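Local coordinates for protein ATP phosphoribosyltransferase regulatory subunit (Thermotoga maritima, PDB 1USY) that is probably required for the first step of histidine biosynthesis and may allow feedback regulation of ATP phosphoribosyltransferase by histidine, at residues A28-E33 against L59-R64; F40-R43 against L47-I50; D53-V58 against G94-P99; E111-S116 against L237-Y242. One frame throughout, in Å; residues are numbered along the deposited sequence.

Contact 1. Residues A28-E33 against L59-R64; sequences ALEKAE and LNHRKR
A histidine-carboxylate hydrogen bond between His61 and Glu30 joins strand 29-32 to the later turns of helix 54-63. The N-H at His61 NE2 donates to Glu30 OE2 at 2.6 Å. The backbones stay far apart here, with Glu30 CA and Asn60 CA 10.6 Å from each other. The two side chains therefore bridge the distance from opposite directions. Glu30 is extended beyond CG. The bond is bent, with an angle of 137° at the hydrogen. OE2 is met from above the carboxylate plane, and the carboxylate and ring planes are 37° apart. Arg64 lies over one face of the imidazole, with its CZ toward the rim. Arg64 NH1 is 4.5 Å from Glu30 OE1, opposite charges that probably attract weakly, beyond salt-bridge range. On the other ring nitrogen, ND1 of His61 makes a weak hydrogen bond to Asp2 of the second subunit. Without the Glu30 carboxylate, as with an alanine here, His61 NE2 is likely to lose its acceptor and Arg64 the nearby negative charge. Strand 29-32 pairs with strand 47-50, and on the helix Arg62 packs against Ile71 of strand 71-83.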
# COMPACT_ATOMS: atom_id res chain seq x y z
N ALA B 28 -10.71 -14.35 -6.15
CA ALA B 28 -10.88 -12.96 -6.56
C ALA B 28 -9.54 -12.22 -6.81
O ALA B 28 -9.42 -11.44 -7.76
CB ALA B 28 -11.71 -12.23 -5.51
N LEU B 29 -8.57 -12.44 -5.94
CA LEU B 29 -7.27 -11.81 -6.08
C LEU B 29 -6.33 -12.72 -6.87
O LEU B 29 -6.38 -13.93 -6.72
CB LEU B 29 -6.67 -11.52 -4.69
CG LEU B 29 -7.08 -10.17 -4.11
CD1 LEU B 29 -6.38 -9.91 -2.80
CD2 LEU B 29 -6.79 -9.04 -5.08
N GLU B 30 -5.51 -12.13 -7.73
CA GLU B 30 -4.50 -12.86 -8.50
C GLU B 30 -3.21 -12.03 -8.57
O GLU B 30 -3.22 -10.88 -9.00
CB GLU B 30 -5.03 -13.17 -9.90
CG GLU B 30 -5.79 -14.49 -9.98
CD GLU B 30 -6.53 -14.70 -11.29
OE1 GLU B 30 -6.20 -14.02 -12.29
OE2 GLU B 30 -7.45 -15.55 -11.32
N LYS B 31 -2.11 -12.62 -8.10
CA LYS B 31 -0.77 -12.02 -8.11
C LYS B 31 -0.40 -11.46 -9.48
O LYS B 31 -0.40 -12.21 -10.46
CB LYS B 31 0.26 -13.08 -7.73
CG LYS B 31 1.51 -12.54 -7.08
CD LYS B 31 2.30 -13.64 -6.43
CE LYS B 31 3.72 -13.22 -6.24
NZ LYS B 31 3.97 -11.87 -6.82
N ALA B 32 -0.11 -10.16 -9.55
CA ALA B 32 0.38 -9.52 -10.79
C ALA B 32 1.88 -9.18 -10.73
O ALA B 32 2.46 -9.05 -9.65
CB ALA B 32 -0.44 -8.26 -11.13
N GLU B 33 2.50 -9.03 -11.90
CA GLU B 33 3.95 -8.79 -11.97
C GLU B 33 4.28 -7.33 -12.22
O GLU B 33 5.39 -6.86 -11.92
CB GLU B 33 4.58 -9.68 -13.06
N LEU B 59 -9.65 -16.24 -19.66
CA LEU B 59 -8.66 -16.22 -20.73
C LEU B 59 -7.20 -16.29 -20.31
O LEU B 59 -6.41 -16.89 -21.03
CB LEU B 59 -8.87 -15.04 -21.67
CG LEU B 59 -9.56 -15.48 -22.95
CD1 LEU B 59 -10.42 -14.37 -23.47
CD2 LEU B 59 -8.50 -15.87 -23.97
N ASN B 60 -6.85 -15.67 -19.18
CA ASN B 60 -5.51 -15.85 -18.62
C ASN B 60 -5.27 -17.29 -18.20
O ASN B 60 -4.24 -17.85 -18.52
CB ASN B 60 -5.27 -14.92 -17.43
CG ASN B 60 -4.88 -13.51 -17.85
OD1 ASN B 60 -4.16 -13.30 -18.84
ND2 ASN B 60 -5.37 -12.52 -17.09
N HIS B 61 -6.23 -17.88 -17.50
CA HIS B 61 -6.12 -19.25 -16.99
C HIS B 61 -6.04 -20.35 -18.05
O HIS B 61 -5.57 -21.44 -17.77
CB HIS B 61 -7.25 -19.55 -16.03
CG HIS B 61 -7.12 -18.81 -14.74
ND1 HIS B 61 -7.29 -19.43 -13.52
CD2 HIS B 61 -6.82 -17.52 -14.47
CE1 HIS B 61 -7.11 -18.54 -12.55
NE2 HIS B 61 -6.83 -17.38 -13.11
N ARG B 62 -6.55 -20.05 -19.24
CA ARG B 62 -6.37 -20.87 -20.43
C ARG B 62 -4.90 -20.87 -20.86
O ARG B 62 -4.35 -21.93 -21.20
CB ARG B 62 -7.27 -20.33 -21.54
CG ARG B 62 -7.41 -21.21 -22.77
CD ARG B 62 -8.27 -20.63 -23.90
NE ARG B 62 -7.49 -20.61 -25.13
CZ ARG B 62 -7.72 -21.38 -26.20
NH1 ARG B 62 -8.74 -22.22 -26.24
NH2 ARG B 62 -6.92 -21.28 -27.25
N LYS B 63 -4.26 -19.69 -20.82
CA LYS B 63 -2.86 -19.49 -21.28
C LYS B 63 -1.80 -20.10 -20.37
O LYS B 63 -0.64 -20.29 -20.78
CB LYS B 63 -2.57 -17.99 -21.46
CG LYS B 63 -3.13 -17.38 -22.74
CD LYS B 63 -2.82 -15.89 -22.84
CE LYS B 63 -3.76 -15.04 -21.96
NZ LYS B 63 -3.47 -13.57 -21.96
N ARG B 64 -2.19 -20.40 -19.13
CA ARG B 64 -1.34 -21.13 -18.19
C ARG B 64 -1.19 -22.56 -18.70
O ARG B 64 -0.16 -23.21 -18.45
CB ARG B 64 -1.90 -21.13 -16.76
CG ARG B 64 -2.66 -19.87 -16.33
CD ARG B 64 -1.82 -18.79 -15.61
NE ARG B 64 -1.90 -18.93 -14.15
CZ ARG B 64 -2.69 -18.22 -13.35
NH1 ARG B 64 -3.51 -17.29 -13.84
NH2 ARG B 64 -2.66 -18.43 -12.04

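Contact 2. Residues F40-R43 against L47-I50; sequences FLDR and LFSI
Phe40 and Phe48 face each other across a beta hairpin as an antiparallel hydrogen-bonded pair. Phe40 N donates to Phe48 O at 2.9 Å, and Phe48 N donates back to Phe40 O at 2.7 Å. The two side chains share one face of the sheet, where Phe40 CB and Phe48 CB are 4.2 Å apart, but their rings do not stack. Each turns an edge to a different neighbour. Phe40 places CG anti to its carbonyl carbon (chi1 -64°), which lets the ring extend to Ile50, whose CG2 meets the ring at its edge, by CE1. Phe48 O also lies at the edge of the Phe40 ring, in the ring plane. The Phe48 ring points the other way along the hairpin. Its CE1 edge meets Asp42 OD2 at 3.5 Å, with the carboxylate and ring planes 32° apart. The main polar partner of that OD2 is Tyr82 OH of the second subunit. On the reverse face Leu41 and Leu47 form a non-hydrogen-bonded pair, and Leu41 CG lies 4.1 Å from Leu47 CD2. Strand 47-50 is the middle strand of a small antiparallel sheet, between 29-32 and 40-42. Residues Phe40 to Asp42 also pair with a strand of the second subunit, so the sheet runs on across the interface. Phe40 and Ile50 both rest on Leu87 of strand 86-98.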
# COMPACT_ATOMS: atom_id res chain seq x y z
N PHE B 40 -3.66 -3.78 -6.22
CA PHE B 40 -3.76 -3.83 -4.77
C PHE B 40 -2.38 -4.22 -4.29
O PHE B 40 -1.77 -5.14 -4.82
CB PHE B 40 -4.80 -4.86 -4.32
CG PHE B 40 -6.23 -4.53 -4.75
CD1 PHE B 40 -6.69 -4.86 -6.02
CD2 PHE B 40 -7.10 -3.88 -3.89
CE1 PHE B 40 -7.99 -4.54 -6.41
CE2 PHE B 40 -8.38 -3.56 -4.25
CZ PHE B 40 -8.84 -3.88 -5.52
N LEU B 41 -1.90 -3.49 -3.29
CA LEU B 41 -0.65 -3.74 -2.68
C LEU B 41 -0.87 -4.35 -1.33
O LEU B 41 -1.76 -4.00 -0.57
CB LEU B 41 0.15 -2.44 -2.51
CG LEU B 41 1.53 -2.44 -3.15
CD1 LEU B 41 2.16 -1.09 -2.98
CD2 LEU B 41 2.42 -3.48 -2.54
N ASP B 42 0.05 -5.24 -1.02
CA ASP B 42 -0.08 -6.15 0.06
C ASP B 42 1.06 -5.84 1.07
O ASP B 42 2.13 -5.32 0.70
CB ASP B 42 -0.02 -7.54 -0.58
CG ASP B 42 0.37 -8.61 0.35
OD1 ASP B 42 1.24 -8.37 1.18
OD2 ASP B 42 -0.12 -9.75 0.29
N ARG B 43 0.78 -6.10 2.34
CA ARG B 43 1.77 -6.00 3.42
C ARG B 43 3.00 -6.92 3.26
O ARG B 43 3.77 -7.04 4.17
CB ARG B 43 1.08 -6.27 4.78
CG ARG B 43 1.95 -6.11 6.03
CD ARG B 43 1.46 -5.10 7.07
NE ARG B 43 2.48 -4.80 8.07
CZ ARG B 43 3.77 -4.54 7.80
NH1 ARG B 43 4.20 -4.53 6.54
NH2 ARG B 43 4.63 -4.28 8.80
N LEU B 47 1.80 -7.50 -5.51
CA LEU B 47 0.81 -6.69 -6.20
C LEU B 47 -0.29 -7.62 -6.65
O LEU B 47 -0.01 -8.75 -7.02
CB LEU B 47 1.39 -6.07 -7.44
CG LEU B 47 2.07 -4.74 -7.25
CD1 LEU B 47 2.91 -4.48 -8.47
CD2 LEU B 47 1.05 -3.67 -7.08
N PHE B 48 -1.53 -7.15 -6.65
CA PHE B 48 -2.62 -8.00 -7.09
C PHE B 48 -3.53 -7.29 -8.08
O PHE B 48 -3.70 -6.08 -8.00
CB PHE B 48 -3.45 -8.50 -5.88
CG PHE B 48 -2.71 -9.47 -4.97
CD1 PHE B 48 -2.19 -9.05 -3.77
CD2 PHE B 48 -2.59 -10.81 -5.32
CE1 PHE B 48 -1.52 -9.96 -2.91
CE2 PHE B 48 -1.92 -11.71 -4.48
CZ PHE B 48 -1.40 -11.28 -3.27
N SER B 49 -4.10 -8.05 -9.01
CA SER B 49 -5.27 -7.60 -9.73
C SER B 49 -6.44 -8.29 -9.11
O SER B 49 -6.31 -9.39 -8.55
CB SER B 49 -5.23 -7.95 -11.22
OG SER B 49 -4.42 -9.07 -11.45
N ILE B 50 -7.59 -7.61 -9.19
CA ILE B 50 -8.85 -8.12 -8.68
C ILE B 50 -9.76 -8.34 -9.88
O ILE B 50 -9.70 -7.57 -10.84
CB ILE B 50 -9.47 -7.17 -7.66
CG1 ILE B 50 -10.51 -7.90 -6.82
CG2 ILE B 50 -10.09 -5.98 -8.36
CD1 ILE B 50 -10.98 -7.16 -5.59

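Contact 3. Residues D53-V58 against G94-P99; sequences DFTKTV and GLEKVP
Val58 and Thr55 of helix 54-63 lie against Glu96 of strand 86-98, where the helix packs on the large mixed sheet of the class-II synthetase fold. The close part is small and centres on the Glu96 side chain, which is bent at chi2 (57°). Its CG meets Val58 CG1 at 4.1 Å. Farther out, the Glu96 and Thr55 side chains cross at about a right angle. The detailed fit of the Thr55 methyl to the Glu96 carboxylate is doubtful in the model. Glu96 OE1 is hydrogen-bonded to Tyr256 OH, so this buried acid has a polar partner on the sheet. Replacing Glu96 by an alanine is likely to strand Tyr256 OH without that mate and to open a gap beside Val58. The other side of the helix start is looser. Lys56 is exposed and Asp53 partly so, and neither touches the strand. Asp53 is the N-cap, taking Lys56 N on OD1 at 3.2 Å. A second donor, Thr55 OG1, reaches the same Asp53 OD1 at 3.0 Å, from the same face of its plane as Lys56 N.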
# COMPACT_ATOMS: atom_id res chain seq x y z
N ASP B 53 -13.17 -8.72 -14.96
CA ASP B 53 -13.81 -9.19 -16.19
C ASP B 53 -13.64 -10.68 -16.30
O ASP B 53 -12.51 -11.16 -16.46
CB ASP B 53 -13.18 -8.50 -17.41
CG ASP B 53 -13.84 -8.89 -18.73
OD1 ASP B 53 -14.28 -10.06 -18.86
N PHE B 54 -14.75 -11.43 -16.23
CA PHE B 54 -14.64 -12.89 -16.21
C PHE B 54 -14.00 -13.47 -17.43
O PHE B 54 -13.24 -14.43 -17.33
CB PHE B 54 -15.96 -13.60 -15.87
CG PHE B 54 -15.93 -14.25 -14.53
CD1 PHE B 54 -16.57 -13.67 -13.46
CD2 PHE B 54 -15.19 -15.40 -14.31
CE1 PHE B 54 -16.49 -14.27 -12.18
CE2 PHE B 54 -15.12 -16.00 -13.04
CZ PHE B 54 -15.75 -15.43 -11.98
N THR B 55 -14.25 -12.87 -18.60
CA THR B 55 -13.68 -13.41 -19.82
C THR B 55 -12.19 -13.16 -19.82
O THR B 55 -11.43 -14.02 -20.21
CB THR B 55 -14.37 -12.91 -21.11
OG1 THR B 55 -13.92 -11.59 -21.39
CG2 THR B 55 -15.87 -12.70 -20.86
N LYS B 56 -11.77 -12.00 -19.31
CA LYS B 56 -10.36 -11.68 -19.18
C LYS B 56 -9.70 -12.70 -18.24
O LYS B 56 -8.66 -13.25 -18.55
CB LYS B 56 -10.20 -10.25 -18.64
CG LYS B 56 -8.84 -9.58 -18.90
CD LYS B 56 -8.96 -8.03 -18.83
CE LYS B 56 -8.43 -7.32 -20.10
NZ LYS B 56 -9.22 -6.08 -20.40
N THR B 57 -10.36 -13.00 -17.13
CA THR B 57 -9.91 -14.01 -16.19
C THR B 57 -9.87 -15.43 -16.76
O THR B 57 -8.90 -16.13 -16.58
CB THR B 57 -10.80 -13.99 -14.94
OG1 THR B 57 -10.44 -12.86 -14.14
CG2 THR B 57 -10.51 -15.19 -14.05
N VAL B 58 -10.94 -15.86 -17.40
CA VAL B 58 -10.98 -17.22 -17.90
C VAL B 58 -9.88 -17.33 -18.94
O VAL B 58 -9.21 -18.35 -19.04
CB VAL B 58 -12.38 -17.57 -18.44
CG1 VAL B 58 -12.37 -18.85 -19.25
CG2 VAL B 58 -13.40 -17.65 -17.28
N GLY B 94 -22.24 -16.64 -15.46
CA GLY B 94 -21.81 -16.57 -16.85
C GLY B 94 -21.23 -17.78 -17.54
O GLY B 94 -20.95 -18.82 -16.93
N LEU B 95 -21.08 -17.64 -18.84
CA LEU B 95 -20.58 -18.72 -19.68
C LEU B 95 -19.46 -18.17 -20.51
O LEU B 95 -19.33 -16.96 -20.70
CB LEU B 95 -21.66 -19.27 -20.60
CG LEU B 95 -23.04 -19.57 -20.03
CD1 LEU B 95 -24.11 -19.78 -21.15
CD2 LEU B 95 -22.96 -20.76 -19.08
N GLU B 96 -18.64 -19.07 -21.01
CA GLU B 96 -17.50 -18.74 -21.82
C GLU B 96 -17.17 -19.98 -22.66
O GLU B 96 -16.89 -21.05 -22.11
CB GLU B 96 -16.37 -18.37 -20.86
CG GLU B 96 -15.53 -17.20 -21.28
CD GLU B 96 -16.33 -15.93 -21.51
OE1 GLU B 96 -16.43 -15.54 -22.68
OE2 GLU B 96 -16.81 -15.30 -20.53
N LYS B 97 -17.27 -19.87 -23.99
CA LYS B 97 -16.80 -20.92 -24.92
C LYS B 97 -15.69 -20.41 -25.86
O LYS B 97 -15.90 -19.53 -26.68
CB LYS B 97 -17.94 -21.52 -25.72
CG LYS B 97 -17.51 -22.24 -26.97
CD LYS B 97 -17.68 -23.76 -26.93
CE LYS B 97 -17.14 -24.34 -28.26
NZ LYS B 97 -17.26 -25.80 -28.45
N VAL B 98 -14.49 -20.94 -25.69
CA VAL B 98 -13.36 -20.58 -26.54
C VAL B 98 -12.71 -21.88 -26.94
O VAL B 98 -12.19 -22.58 -26.06
CB VAL B 98 -12.29 -19.75 -25.80
CG1 VAL B 98 -11.18 -19.32 -26.76
CG2 VAL B 98 -12.89 -18.55 -25.08
N PRO B 99 -12.69 -22.20 -28.23
CA PRO B 99 -13.07 -21.33 -29.34
C PRO B 99 -14.51 -21.50 -29.83
O PRO B 99 -15.08 -22.59 -29.75
CB PRO B 99 -12.11 -21.74 -30.45
CG PRO B 99 -11.34 -22.95 -29.91
CD PRO B 99 -12.14 -23.48 -28.74

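Contact 4. Residues E111-S116 against L237-Y242; sequences EIIVES and LIFTIY
Ile113 and Val114 of helix 103-120 meet Phe239 and Ile241 of strand 237-243, in a helix-on-sheet layer of the class-II synthetase fold. The two segments run nearly parallel, with axes 10.2 Å apart at closest approach and 10° between their directions.

The contact across the segments is apolar. Ile113 uses its CG2 branch, which touches two residues. It lies 3.8 Å from Phe239 CE1, obliquely to the ring, and the two side chains cross at about a right angle. Ile113 CG2 is also 3.9 Å from Ile241 CD1. That same Ile241 CD1 reaches Val114 CG2 at 3.9 Å, so one methyl bridges neighbouring residues of the helix. Ile241 has CG1 anti to its carbonyl carbon (chi1 -55°), which carries CD1 out to the helix.

The polar bonds lie within the helix or lead to residues outside the two segments. Ser116 OG donates to Ile112 O at 2.7 Å, and Ser116 N bonds to the same oxygen from the opposite face of its plane. Glu115 forms a salt bridge with Lys15, and Tyr242 OH is hydrogen-bonded to Glu128.

In the sheet, strand 237-243 lies between strands 248-257 and 125-131. The helix has neighbours in its own layer: Ile113 touches Phe12 of helix 6-16, and Val114 touches Leu212 of helix 199-215.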
# COMPACT_ATOMS: atom_id res chain seq x y z
N GLU B 111 -28.82 -19.05 -25.49
CA GLU B 111 -30.03 -19.75 -25.15
C GLU B 111 -30.08 -19.94 -23.65
O GLU B 111 -31.11 -19.68 -23.03
CB GLU B 111 -30.18 -21.02 -25.99
CG GLU B 111 -30.16 -22.34 -25.25
CD GLU B 111 -31.38 -22.54 -24.38
OE1 GLU B 111 -32.50 -22.33 -24.91
OE2 GLU B 111 -31.21 -22.87 -23.18
N ILE B 112 -28.94 -20.30 -23.04
CA ILE B 112 -28.84 -20.40 -21.58
C ILE B 112 -29.02 -19.05 -20.84
O ILE B 112 -29.78 -18.98 -19.89
CB ILE B 112 -27.52 -21.08 -21.19
CG1 ILE B 112 -27.44 -22.46 -21.79
CG2 ILE B 112 -27.35 -21.17 -19.68
CD1 ILE B 112 -26.04 -23.03 -21.74
N ILE B 113 -28.33 -18.00 -21.28
CA ILE B 113 -28.42 -16.70 -20.62
C ILE B 113 -29.86 -16.18 -20.71
O ILE B 113 -30.44 -15.79 -19.71
CB ILE B 113 -27.41 -15.64 -21.21
CG1 ILE B 113 -25.93 -15.93 -20.90
CG2 ILE B 113 -27.71 -14.25 -20.66
CD1 ILE B 113 -25.66 -16.89 -19.85
N VAL B 114 -30.44 -16.19 -21.91
CA VAL B 114 -31.81 -15.71 -22.09
C VAL B 114 -32.78 -16.54 -21.26
O VAL B 114 -33.59 -15.98 -20.50
CB VAL B 114 -32.26 -15.73 -23.60
CG1 VAL B 114 -33.79 -15.56 -23.75
CG2 VAL B 114 -31.52 -14.68 -24.42
N GLU B 115 -32.72 -17.87 -21.39
CA GLU B 115 -33.63 -18.74 -20.63
C GLU B 115 -33.48 -18.47 -19.13
O GLU B 115 -34.50 -18.41 -18.40
CB GLU B 115 -33.40 -20.21 -20.90
CG GLU B 115 -34.28 -21.11 -20.06
CD GLU B 115 -33.99 -22.57 -20.26
OE1 GLU B 115 -33.36 -22.92 -21.26
OE2 GLU B 115 -34.42 -23.39 -19.42
N SER B 116 -32.22 -18.31 -18.70
CA SER B 116 -31.93 -17.97 -17.31
C SER B 116 -32.54 -16.63 -16.91
O SER B 116 -33.06 -16.49 -15.81
CB SER B 116 -30.43 -17.95 -17.04
OG SER B 116 -29.91 -19.25 -17.21
N LEU B 237 -21.54 -10.73 -33.07
CA LEU B 237 -22.77 -10.33 -32.43
C LEU B 237 -22.72 -10.09 -30.93
O LEU B 237 -21.99 -10.71 -30.19
CB LEU B 237 -24.01 -11.11 -32.89
CG LEU B 237 -24.09 -12.61 -32.78
CD1 LEU B 237 -25.48 -12.97 -32.21
CD2 LEU B 237 -23.85 -13.26 -34.14
N ILE B 238 -23.53 -9.14 -30.51
CA ILE B 238 -23.51 -8.61 -29.17
C ILE B 238 -24.95 -8.64 -28.66
O ILE B 238 -25.90 -8.48 -29.42
CB ILE B 238 -22.93 -7.17 -29.29
CG1 ILE B 238 -21.41 -7.24 -29.19
CG2 ILE B 238 -23.55 -6.18 -28.31
CD1 ILE B 238 -20.72 -6.63 -30.37
N PHE B 239 -25.12 -8.87 -27.37
CA PHE B 239 -26.47 -8.86 -26.82
C PHE B 239 -26.50 -8.19 -25.43
O PHE B 239 -25.54 -8.29 -24.66
CB PHE B 239 -27.04 -10.28 -26.77
CG PHE B 239 -26.48 -11.11 -25.64
CD1 PHE B 239 -27.10 -11.12 -24.40
CD2 PHE B 239 -25.34 -11.85 -25.81
CE1 PHE B 239 -26.61 -11.87 -23.37
CE2 PHE B 239 -24.86 -12.59 -24.79
CZ PHE B 239 -25.49 -12.61 -23.57
N THR B 240 -27.58 -7.48 -25.15
CA THR B 240 -27.89 -6.99 -23.81
C THR B 240 -29.30 -7.44 -23.42
O THR B 240 -30.14 -7.70 -24.29
CB THR B 240 -27.76 -5.46 -23.79
OG1 THR B 240 -28.50 -4.90 -24.89
CG2 THR B 240 -26.30 -5.04 -24.10
N ILE B 241 -29.56 -7.61 -22.12
CA ILE B 241 -30.91 -8.03 -21.68
C ILE B 241 -31.44 -7.09 -20.61
O ILE B 241 -30.71 -6.76 -19.65
CB ILE B 241 -30.94 -9.49 -21.16
CG1 ILE B 241 -30.39 -10.46 -22.19
CG2 ILE B 241 -32.35 -9.95 -20.92
CD1 ILE B 241 -30.61 -11.92 -21.78
N TYR B 242 -32.68 -6.62 -20.81
CA TYR B 242 -33.31 -5.70 -19.87
C TYR B 242 -34.57 -6.33 -19.23
O TYR B 242 -35.36 -7.07 -19.88
CB TYR B 242 -33.64 -4.34 -20.50
CG TYR B 242 -32.52 -3.70 -21.28
CD1 TYR B 242 -32.20 -4.14 -22.57
CD2 TYR B 242 -31.76 -2.66 -20.75
CE1 TYR B 242 -31.21 -3.56 -23.30
CE2 TYR B 242 -30.69 -2.07 -21.51
CZ TYR B 242 -30.43 -2.55 -22.77
OH TYR B 242 -29.40 -2.03 -23.58

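Overall arrangement
From the N terminus, contact 1 opens at 28-33 and closes at 59-64. Contact 2, the hairpin of 40-43 and 47-50, is nested inside that loop. The two meet directly, because strands 29-32 and 47-50 are neighbours in the small sheet. Contact 3 opens at 53-58, before contact 1 has closed, and ends at 94-99, so the two cross and share helix 54-63. That helix thus links the small sheet to the large one. Contact 4 follows in series. It closes a long loop, about half of it helical, from 111-116 to 237-242, which carries the histidine pocket. Leu95 packs on Ile112 and Ile113, joining contacts 3 and 4.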